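Local coordinates for ABC transporter, substrate binding protein (Mannopine) (Agrobacterium fabrum, PDB 5L9S) that serves as the periplasmic substrate-binding protein of an ABC transporter, probably for mannopine, modelled here in its open, unliganded form, at residues 116-120 with 121-125; 197-201 with 202-206; 292-295 with 296-299; 319-322 with 323-326. All coordinates share one frame; numbering follows the deposited sequence.

Contact 1. Residues 116-120 with 121-125; sequences KLNEN and GSNPQ
The amides of Asn118 and Asn123 run antiparallel, Asn123 ND2 lying over one face of the Asn118 amide, with the two planes turned 27° apart, so the pair meets more nearly flat than crossed. Asn123 ND2 lies 3.1 Å from Asn118 OD1. Asn118 also faces the backbone ahead of Asn123: Ser122 O sits in front of the amide, between its two outer atoms, and takes a hydrogen bond from Asn118 ND2 at 2.8 Å. Ser122 O also lies close to Asn118 OD1, an acceptor, and the bond is bent and weak. What brings the amide here is the first torsion of Asn118, which places CG between the backbone N and the carbonyl carbon (chi1 39°) and folds the side chain back across the bend. That bend is a type I beta turn from Asn118 to Gly121, closed by Gly121 N to Asn118 O at 3.1 Å. Gly121, the last residue of the turn, has a positive phi (93°), at which a CB would be jammed against the Asn120 carbonyl O. On the other flank of Asn123, its OD1 lies 4.0 Å from Leu117 CD2, and its side chain is about 3 Å from a bound acetate, probably from the crystallisation liquor. The turn projects at the surface beyond strand 103-116, where Asn123 and Pro124 pack on Tyr115, and it leads into helix 127-130, whose Asp129 accepts a bond from Gln125 N.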
loop_
_atom_site.group_PDB
_atom_site.type_symbol
_atom_site.label_atom_id
_atom_site.label_comp_id
_atom_site.label_asym_id
_atom_site.label_seq_id
_atom_site.Cartn_x
_atom_site.Cartn_y
_atom_site.Cartn_z
ATOM N N LYS A 116 3.521 -12.773 18.178
ATOM C CA LYS A 116 3.939 -12.475 19.560
ATOM C C LYS A 116 5.218 -13.268 19.789
ATOM O O LYS A 116 5.266 -14.446 19.433
ATOM C CB LYS A 116 2.885 -12.904 20.605
ATOM C CG LYS A 116 3.210 -12.417 22.017
ATOM C CD LYS A 116 2.138 -12.726 22.987
ATOM C CE LYS A 116 2.568 -12.478 24.416
ATOM N NZ LYS A 116 1.483 -12.800 25.385
ATOM N N LEU A 117 6.251 -12.635 20.351
ATOM C CA LEU A 117 7.520 -13.314 20.617
ATOM C C LEU A 117 7.341 -14.386 21.685
ATOM O O LEU A 117 6.786 -14.115 22.756
ATOM C CB LEU A 117 8.642 -12.334 21.007
ATOM C CG LEU A 117 8.868 -11.095 20.128
ATOM C CD1 LEU A 117 9.905 -10.188 20.751
ATOM C CD2 LEU A 117 9.316 -11.467 18.742
ATOM N N ASN A 118 7.713 -15.624 21.367
ATOM C CA ASN A 118 7.603 -16.688 22.352
ATOM C C ASN A 118 8.929 -16.873 23.047
ATOM O O ASN A 118 9.970 -16.520 22.481
ATOM C CB ASN A 118 7.010 -17.980 21.788
ATOM C CG ASN A 118 7.454 -18.315 20.405
ATOM O OD1 ASN A 118 6.640 -18.428 19.477
ATOM N ND2 ASN A 118 8.757 -18.420 20.227
ATOM N N GLU A 119 8.873 -17.381 24.299
ATOM C CA GLU A 119 9.990 -17.545 25.228
ATOM C C GLU A 119 11.190 -18.332 24.667
ATOM O O GLU A 119 12.329 -17.921 24.910
ATOM C CB GLU A 119 9.517 -18.125 26.578
ATOM C CG GLU A 119 8.969 -19.549 26.575
ATOM C CD GLU A 119 8.970 -20.233 27.936
ATOM O OE1 GLU A 119 7.889 -20.692 28.374
ATOM O OE2 GLU A 119 10.051 -20.307 28.565
ATOM N N ASN A 120 10.946 -19.427 23.908
ATOM C CA ASN A 120 12.029 -20.253 23.354
ATOM C C ASN A 120 12.776 -19.571 22.187
ATOM O O ASN A 120 13.911 -19.958 21.890
ATOM C CB ASN A 120 11.573 -21.687 22.987
ATOM C CG ASN A 120 10.352 -21.858 22.100
ATOM O OD1 ASN A 120 9.803 -22.966 21.997
ATOM N ND2 ASN A 120 9.917 -20.811 21.399
ATOM N N GLY A 121 12.152 -18.562 21.575
ATOM C CA GLY A 121 12.747 -17.787 20.493
ATOM C C GLY A 121 12.409 -18.289 19.112
ATOM O O GLY A 121 12.944 -17.767 18.128
ATOM N N SER A 122 11.518 -19.306 19.021
ATOM C CA SER A 122 11.095 -19.896 17.749
ATOM C C SER A 122 9.813 -19.221 17.256
ATOM O O SER A 122 8.717 -19.552 17.714
ATOM C CB SER A 122 10.900 -21.406 17.888
ATOM O OG SER A 122 10.631 -22.002 16.629
ATOM N N ASN A 123 9.952 -18.294 16.309
ATOM C CA ASN A 123 8.821 -17.558 15.769
ATOM C C ASN A 123 8.562 -17.857 14.284
ATOM O O ASN A 123 9.489 -18.262 13.577
ATOM C CB ASN A 123 9.000 -16.070 16.031
ATOM C CG ASN A 123 9.282 -15.748 17.470
ATOM O OD1 ASN A 123 10.343 -15.256 17.815
ATOM N ND2 ASN A 123 8.343 -16.042 18.342
ATOM N N PRO A 124 7.301 -17.729 13.802
ATOM C CA PRO A 124 7.038 -18.024 12.380
ATOM C C PRO A 124 7.664 -16.972 11.469
ATOM O O PRO A 124 7.602 -15.780 11.776
ATOM C CB PRO A 124 5.508 -18.020 12.273
ATOM C CG PRO A 124 4.992 -17.723 13.630
ATOM C CD PRO A 124 6.085 -17.243 14.493
ATOM N N GLN A 125 8.276 -17.401 10.355
ATOM C CA GLN A 125 8.939 -16.443 9.467
ATOM C C GLN A 125 8.339 -16.380 8.054
ATOM O O GLN A 125 8.625 -15.440 7.313
ATOM C CB GLN A 125 10.459 -16.693 9.440
ATOM C CG GLN A 125 11.156 -16.450 10.800
ATOM C CD GLN A 125 10.808 -15.106 11.416
ATOM O OE1 GLN A 125 11.074 -14.034 10.863
ATOM N NE2 GLN A 125 10.191 -15.128 12.585
#

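Contact 2. Residues 197-201 with 202-206; sequences QAFRN and DEYRV
Ala198 O receives the N-H of Glu203 at 2.7 Å, a straight bond with an angle of 166° at the hydrogen. It is the outer of two bonds that make a Schellman motif at the C-terminal end of helix 192-200. The inner one runs from Asp202 N to Phe199 O at 3.0 Å. Asp202 turns the chain out of the helix with a positive phi, and its carboxylate feels Arg205 only through a long charge pairing, since no guanidinium N-H points at it. Beyond this turn, Tyr204 folds back against the last turn of the helix. Its CG stands between its own backbone N and carbonyl carbon (chi1 72°), which swings the ring against Ala198 and Phe199. The methyl of Ala198 comes in at the edge of the tyrosine ring, with CB 3.6 Å from Tyr204 CE2. Phe199 makes an offset edge-to-face pair with Tyr204: the phenylalanine edge is directed at the tyrosine face, the planes are 70° apart and the centroids 5.7 Å. The hydroxyl of Tyr204 reaches about a turn further back along the helix to bond with Ser195 O, so the ring is pinned at its far end as well as packed. Val187 of strand 185-189 touches Ala198, Glu203 and Tyr204, joining the capped helix to the sheet. On the exposed flank, Asn201 and Glu203 run alongside each other, the planes of amide and carboxylate nearly parallel, with Glu203 OE1 3.5 Å from Asn201 CB.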
loop_
_atom_site.group_PDB
_atom_site.type_symbol
_atom_site.label_atom_id
_atom_site.label_comp_id
_atom_site.label_asym_id
_atom_site.label_seq_id
_atom_site.Cartn_x
_atom_site.Cartn_y
_atom_site.Cartn_z
ATOM N N GLN A 197 -6.162 -4.148 19.253
ATOM C CA GLN A 197 -6.851 -4.506 20.502
ATOM C C GLN A 197 -6.661 -6.013 20.767
ATOM O O GLN A 197 -6.302 -6.411 21.873
ATOM C CB GLN A 197 -8.363 -4.200 20.446
ATOM C CG GLN A 197 -8.812 -2.754 20.138
ATOM C CD GLN A 197 -8.526 -1.668 21.162
ATOM O OE1 GLN A 197 -8.440 -0.477 20.809
ATOM N NE2 GLN A 197 -8.435 -2.019 22.449
ATOM N N ALA A 198 -6.907 -6.840 19.735
ATOM C CA ALA A 198 -6.814 -8.295 19.791
ATOM C C ALA A 198 -5.416 -8.750 20.209
ATOM O O ALA A 198 -5.297 -9.709 20.968
ATOM C CB ALA A 198 -7.191 -8.896 18.444
ATOM N N PHE A 199 -4.366 -8.050 19.742
ATOM C CA PHE A 199 -3.012 -8.373 20.133
ATOM C C PHE A 199 -2.759 -7.980 21.601
ATOM O O PHE A 199 -2.171 -8.784 22.333
ATOM C CB PHE A 199 -1.982 -7.735 19.183
ATOM C CG PHE A 199 -0.595 -8.312 19.377
ATOM C CD1 PHE A 199 0.279 -7.782 20.344
ATOM C CD2 PHE A 199 -0.163 -9.394 18.614
ATOM C CE1 PHE A 199 1.548 -8.331 20.538
ATOM C CE2 PHE A 199 1.115 -9.936 18.805
ATOM C CZ PHE A 199 1.955 -9.404 19.767
ATOM N N ARG A 200 -3.209 -6.767 22.029
ATOM C CA ARG A 200 -3.088 -6.261 23.402
ATOM C C ARG A 200 -3.732 -7.221 24.388
ATOM O O ARG A 200 -3.184 -7.438 25.463
ATOM C CB ARG A 200 -3.773 -4.891 23.550
ATOM C CG ARG A 200 -3.087 -3.752 22.862
ATOM C CD ARG A 200 -3.820 -2.492 23.179
ATOM N NE ARG A 200 -3.202 -1.384 22.495
ATOM C CZ ARG A 200 -3.874 -0.433 21.863
ATOM N NH1 ARG A 200 -3.225 0.569 21.289
ATOM N NH2 ARG A 200 -5.198 -0.502 21.755
ATOM N N ASN A 201 -4.903 -7.776 24.030
ATOM C CA ASN A 201 -5.682 -8.706 24.849
ATOM C C ASN A 201 -5.203 -10.152 24.717
ATOM O O ASN A 201 -5.686 -11.024 25.432
ATOM C CB ASN A 201 -7.170 -8.583 24.506
ATOM C CG ASN A 201 -7.746 -7.238 24.873
ATOM O OD1 ASN A 201 -7.555 -6.732 25.982
ATOM N ND2 ASN A 201 -8.447 -6.616 23.943
ATOM N N ASP A 202 -4.229 -10.393 23.824
ATOM C CA ASP A 202 -3.628 -11.692 23.522
ATOM C C ASP A 202 -4.660 -12.666 22.934
ATOM O O ASP A 202 -4.716 -13.835 23.323
ATOM C CB ASP A 202 -2.871 -12.274 24.742
ATOM C CG ASP A 202 -1.792 -13.286 24.380
ATOM O OD1 ASP A 202 -1.102 -13.084 23.342
ATOM O OD2 ASP A 202 -1.626 -14.275 25.140
ATOM N N GLU A 203 -5.487 -12.165 21.997
ATOM C CA GLU A 203 -6.532 -12.930 21.297
ATOM C C GLU A 203 -5.947 -13.740 20.114
ATOM O O GLU A 203 -6.607 -14.649 19.589
ATOM C CB GLU A 203 -7.687 -12.017 20.841
ATOM C CG GLU A 203 -8.554 -11.475 21.974
ATOM C CD GLU A 203 -9.602 -10.447 21.579
ATOM O OE1 GLU A 203 -9.735 -9.420 22.286
ATOM O OE2 GLU A 203 -10.294 -10.669 20.560
ATOM N N TYR A 204 -4.710 -13.407 19.712
ATOM C CA TYR A 204 -3.950 -14.092 18.665
ATOM C C TYR A 204 -2.466 -13.912 18.910
ATOM O O TYR A 204 -2.031 -12.896 19.521
ATOM C CB TYR A 204 -4.331 -13.660 17.225
ATOM C CG TYR A 204 -3.872 -12.279 16.820
ATOM C CD1 TYR A 204 -2.650 -12.087 16.177
ATOM C CD2 TYR A 204 -4.688 -11.174 17.011
ATOM C CE1 TYR A 204 -2.241 -10.820 15.768
ATOM C CE2 TYR A 204 -4.285 -9.904 16.626
ATOM C CZ TYR A 204 -3.079 -9.731 15.971
ATOM O OH TYR A 204 -2.721 -8.465 15.571
ATOM N N ARG A 205 -1.703 -14.898 18.402
ATOM C CA ARG A 205 -0.251 -14.983 18.508
ATOM C C ARG A 205 0.462 -14.942 17.131
ATOM O O ARG A 205 1.658 -14.654 17.081
ATOM C CB ARG A 205 0.162 -16.225 19.324
ATOM C CG ARG A 205 -0.269 -16.162 20.791
ATOM C CD ARG A 205 0.427 -17.210 21.637
ATOM N NE ARG A 205 1.771 -16.785 22.038
ATOM C CZ ARG A 205 2.120 -16.470 23.284
ATOM N NH1 ARG A 205 1.231 -16.539 24.269
ATOM N NH2 ARG A 205 3.365 -16.099 23.555
ATOM N N VAL A 206 -0.258 -15.255 16.035
ATOM C CA VAL A 206 0.263 -15.227 14.666
ATOM C C VAL A 206 -0.802 -14.622 13.754
ATOM O O VAL A 206 -1.916 -15.126 13.726
ATOM C CB VAL A 206 0.676 -16.628 14.162
ATOM C CG1 VAL A 206 1.285 -16.535 12.767
ATOM C CG2 VAL A 206 1.649 -17.305 15.122
#

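Contact 3. Residues 292-295 with 296-299; sequences LPSA and ADVE
Ser294 and Asp297 grip each other in both directions, forming a capping box at the start of helix 295-300. Ser294 N gives its proton to Asp297 OD2 at 2.9 Å, arriving on the anti side of the carboxylate and 20° out of its plane. In return Asp297 N donates to Ser294 OG at 3.1 Å. The serine hydroxyl can do this because its OG is tucked between the backbone N and the carbonyl carbon (chi1 69°), over the first turn. The same OG lies 3.0 Å from Asp297 OD2, a weak pairing whose proton is not settled. A carboxylate held at a helix N-terminus would probably be steadied by the helix dipole. The helix proper takes over with Val298 N to Ser294 O at 3.2 Å and Glu299 N to Ala295 O. Flanking the box, Pro293 CB meets Asp297 CB at 3.8 Å, and Pro293 CG reaches Val298 CG2 at 4.3 Å, an apolar link across the cap that fits a hydrophobic staple. Further out, Tyr228 of strand 224-240 touches Pro293 and Asp297, Leu233 of that strand meets Val298, and Leu211 of helix 211-219 packs on Pro293.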
loop_
_atom_site.group_PDB
_atom_site.type_symbol
_atom_site.label_atom_id
_atom_site.label_comp_id
_atom_site.label_asym_id
_atom_site.label_seq_id
_atom_site.Cartn_x
_atom_site.Cartn_y
_atom_site.Cartn_z
ATOM N N LEU A 292 11.268 -0.942 8.827
ATOM C CA LEU A 292 10.797 -0.945 7.440
ATOM C C LEU A 292 11.602 -1.910 6.601
ATOM O O LEU A 292 12.771 -2.111 6.923
ATOM C CB LEU A 292 10.885 0.471 6.835
ATOM C CG LEU A 292 9.908 1.498 7.400
ATOM C CD1 LEU A 292 10.391 2.881 7.203
ATOM C CD2 LEU A 292 8.555 1.355 6.808
ATOM N N PRO A 293 11.038 -2.500 5.507
ATOM C CA PRO A 293 11.858 -3.402 4.680
ATOM C C PRO A 293 12.977 -2.625 3.962
ATOM O O PRO A 293 12.858 -1.431 3.609
ATOM C CB PRO A 293 10.854 -3.955 3.659
ATOM C CG PRO A 293 9.800 -2.896 3.558
ATOM C CD PRO A 293 9.661 -2.379 4.965
ATOM N N SER A 294 14.089 -3.296 3.728
ATOM C CA SER A 294 15.198 -2.697 2.993
ATOM C C SER A 294 14.848 -2.731 1.490
ATOM O O SER A 294 13.862 -3.371 1.128
ATOM C CB SER A 294 16.461 -3.505 3.257
ATOM O OG SER A 294 16.312 -4.767 2.631
ATOM N N ALA A 295 15.673 -2.135 0.625
ATOM C CA ALA A 295 15.480 -2.216 -0.818
ATOM C C ALA A 295 15.673 -3.688 -1.311
ATOM O O ALA A 295 14.929 -4.128 -2.185
ATOM C CB ALA A 295 16.436 -1.279 -1.543
ATOM N N ALA A 296 16.593 -4.461 -0.711
ATOM C CA ALA A 296 16.783 -5.887 -1.067
ATOM C C ALA A 296 15.559 -6.763 -0.650
ATOM O O ALA A 296 15.255 -7.740 -1.336
ATOM C CB ALA A 296 18.057 -6.429 -0.454
ATOM N N ASP A 297 14.842 -6.404 0.453
ATOM C CA ASP A 297 13.631 -7.138 0.858
ATOM C C ASP A 297 12.577 -6.895 -0.201
ATOM O O ASP A 297 11.985 -7.861 -0.677
ATOM C CB ASP A 297 13.092 -6.705 2.242
ATOM C CG ASP A 297 13.971 -7.012 3.448
ATOM O OD1 ASP A 297 14.423 -8.180 3.586
ATOM O OD2 ASP A 297 14.154 -6.108 4.290
ATOM N N VAL A 298 12.404 -5.619 -0.633
ATOM C CA VAL A 298 11.444 -5.212 -1.670
ATOM C C VAL A 298 11.708 -5.966 -3.012
ATOM O O VAL A 298 10.770 -6.524 -3.574
ATOM C CB VAL A 298 11.339 -3.667 -1.850
ATOM C CG1 VAL A 298 10.276 -3.290 -2.877
ATOM C CG2 VAL A 298 11.072 -2.948 -0.524
ATOM N N GLU A 299 12.964 -6.083 -3.466
ATOM C CA GLU A 299 13.214 -6.777 -4.735
ATOM C C GLU A 299 13.283 -8.306 -4.642
ATOM O O GLU A 299 12.981 -8.967 -5.639
ATOM C CB GLU A 299 14.449 -6.223 -5.492
ATOM C CG GLU A 299 15.773 -6.162 -4.737
ATOM C CD GLU A 299 16.728 -5.026 -5.097
ATOM O OE1 GLU A 299 17.897 -5.063 -4.639
ATOM O OE2 GLU A 299 16.300 -4.076 -5.797
#

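Contact 4. Residues 319-322 with 323-326; sequences QRWN and SWIR
Trp321, Trp324 and Ile325 gather on one flank of the closing turns of the C-terminal helix 307-325, an i to i+3 and i to i+4 cluster. Trp324 CE3 and Ile325 CD1 both approach the same face of the Trp321 indole near its rim. The two six-membered rings are tilted 30° and slid apart, with centroids 5.2 Å apart, so they touch along a border: Trp321 CH2 is 3.9 Å from Trp324 CZ3. Ile325 CD1 also comes in, 3.7 Å from Trp321 CZ2. Each tryptophan points CG away from its backbone N (chi1 -179° and -175°), which throws both indoles to the side where helix 171-181 lies. There Phe175 and Leu178 pack on Trp321, Asp179 accepts from Trp324 NE1, and Arg182, just beyond that helix, makes a cation-pi contact with Trp324; Trp321 NE1 is bound by Asn144. The other flank is polar and exposed. Gln319, Asn322 and Ser323 line it, and what happens there is mostly backbone bonding. Gln319 O is gripped twice by one residue: Ser323 N donates at 3.2 Å nearly in line with the carbonyl, while Ser323 OG donates at 3.1 Å from above the carbonyl plane. At Arg326, the last modelled residue, phi is positive, and its N makes weak bonds to Ser323 O and Asn322 O. One residue earlier the hold is firm, Ile325 N reaching Trp321 O at 2.8 Å.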
loop_
_atom_site.group_PDB
_atom_site.type_symbol
_atom_site.label_atom_id
_atom_site.label_comp_id
_atom_site.label_asym_id
_atom_site.label_seq_id
_atom_site.Cartn_x
_atom_site.Cartn_y
_atom_site.Cartn_z
ATOM N N GLN A 319 -17.661 -12.124 -3.926
ATOM C CA GLN A 319 -18.753 -13.092 -3.916
ATOM C C GLN A 319 -18.294 -14.370 -3.197
ATOM O O GLN A 319 -18.863 -14.739 -2.168
ATOM C CB GLN A 319 -19.175 -13.434 -5.357
ATOM C CG GLN A 319 -20.263 -12.562 -5.968
ATOM C CD GLN A 319 -20.818 -13.148 -7.257
ATOM O OE1 GLN A 319 -20.230 -14.052 -7.873
ATOM N NE2 GLN A 319 -21.984 -12.660 -7.685
ATOM N N ARG A 320 -17.228 -15.004 -3.723
ATOM C CA ARG A 320 -16.638 -16.226 -3.204
ATOM C C ARG A 320 -16.212 -16.139 -1.750
ATOM O O ARG A 320 -16.358 -17.124 -1.040
ATOM C CB ARG A 320 -15.477 -16.672 -4.092
ATOM C CG ARG A 320 -15.900 -17.697 -5.116
ATOM C CD ARG A 320 -15.184 -18.998 -4.871
ATOM N NE ARG A 320 -14.322 -19.302 -6.002
ATOM C CZ ARG A 320 -13.516 -20.349 -6.080
ATOM N NH1 ARG A 320 -12.769 -20.537 -7.159
ATOM N NH2 ARG A 320 -13.441 -21.215 -5.074
ATOM N N TRP A 321 -15.698 -14.985 -1.303
ATOM C CA TRP A 321 -15.252 -14.788 0.085
ATOM C C TRP A 321 -16.426 -14.680 1.063
ATOM O O TRP A 321 -16.431 -15.390 2.072
ATOM C CB TRP A 321 -14.313 -13.573 0.202
ATOM C CG TRP A 321 -13.800 -13.316 1.591
ATOM C CD1 TRP A 321 -14.246 -12.371 2.467
ATOM C CD2 TRP A 321 -12.735 -14.011 2.258
ATOM N NE1 TRP A 321 -13.518 -12.422 3.634
ATOM C CE2 TRP A 321 -12.597 -13.434 3.542
ATOM C CE3 TRP A 321 -11.864 -15.047 1.887
ATOM C CZ2 TRP A 321 -11.648 -13.884 4.470
ATOM C CZ3 TRP A 321 -10.898 -15.458 2.793
ATOM C CH2 TRP A 321 -10.808 -14.891 4.072
ATOM N N ASN A 322 -17.412 -13.791 0.766
ATOM C CA ASN A 322 -18.589 -13.562 1.609
ATOM C C ASN A 322 -19.372 -14.835 1.830
ATOM O O ASN A 322 -19.881 -15.057 2.934
ATOM C CB ASN A 322 -19.475 -12.447 1.040
ATOM C CG ASN A 322 -19.040 -11.025 1.395
ATOM O OD1 ASN A 322 -17.959 -10.758 1.984
ATOM N ND2 ASN A 322 -19.896 -10.072 1.026
ATOM N N SER A 323 -19.429 -15.691 0.786
ATOM C CA SER A 323 -20.078 -16.992 0.796
ATOM C C SER A 323 -19.292 -17.985 1.662
ATOM O O SER A 323 -19.909 -18.748 2.406
ATOM C CB SER A 323 -20.211 -17.525 -0.627
ATOM O OG SER A 323 -21.114 -16.756 -1.405
ATOM N N TRP A 324 -17.935 -17.976 1.563
ATOM C CA TRP A 324 -17.011 -18.833 2.332
ATOM C C TRP A 324 -17.042 -18.480 3.816
ATOM O O TRP A 324 -16.945 -19.372 4.661
ATOM C CB TRP A 324 -15.568 -18.700 1.811
ATOM C CG TRP A 324 -14.584 -19.633 2.468
ATOM C CD1 TRP A 324 -14.370 -20.948 2.167
ATOM C CD2 TRP A 324 -13.673 -19.310 3.527
ATOM N NE1 TRP A 324 -13.373 -21.462 2.966
ATOM C CE2 TRP A 324 -12.945 -20.489 3.828
ATOM C CE3 TRP A 324 -13.396 -18.134 4.254
ATOM C CZ2 TRP A 324 -11.970 -20.533 4.834
ATOM C CZ3 TRP A 324 -12.433 -18.181 5.256
ATOM C CH2 TRP A 324 -11.725 -19.367 5.531
ATOM N N ILE A 325 -17.172 -17.179 4.131
ATOM C CA ILE A 325 -17.236 -16.692 5.502
ATOM C C ILE A 325 -18.610 -17.028 6.125
ATOM O O ILE A 325 -18.728 -17.098 7.350
ATOM C CB ILE A 325 -16.819 -15.187 5.567
ATOM C CG1 ILE A 325 -15.837 -14.919 6.726
ATOM C CG2 ILE A 325 -17.999 -14.212 5.579
ATOM C CD1 ILE A 325 -14.439 -15.350 6.472
ATOM N N ARG A 326 -19.616 -17.308 5.254
ATOM C CA ARG A 326 -21.000 -17.694 5.549
ATOM C C ARG A 326 -21.810 -16.523 6.073
ATOM O O ARG A 326 -22.207 -15.668 5.283
ATOM C CB ARG A 326 -21.096 -18.936 6.465
ATOM C CG ARG A 326 -20.619 -20.230 5.817
ATOM C CD ARG A 326 -20.764 -21.380 6.787
ATOM N NE ARG A 326 -19.483 -22.007 7.106
ATOM C CZ ARG A 326 -18.638 -21.573 8.037
ATOM N NH1 ARG A 326 -18.917 -20.482 8.742
ATOM N NH2 ARG A 326 -17.504 -22.220 8.263
#

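Contacts 1 and 2 are the one pair that touch. At the end of strand 103-116, Lys116 N probably donates to Arg205 O, and its NZ makes a long, weak ion pair with Asp202; its CA also packs on the ring of Phe199. Thus a surface turn and a partly buried helix end are tied to one strand. Contacts 3 and 4, also at the surface, stand apart, with centres about 34 Å from each other, although their helices follow in sequence; none of the four is wholly core. Contact 2 closes a helix at its C-terminus with backbone bonds and aromatics, contact 3 opens one with side-chain caps, contact 4 packs indoles against a neighbouring helix, and contact 1 combines a beta-turn backbone bond with asparagine amides.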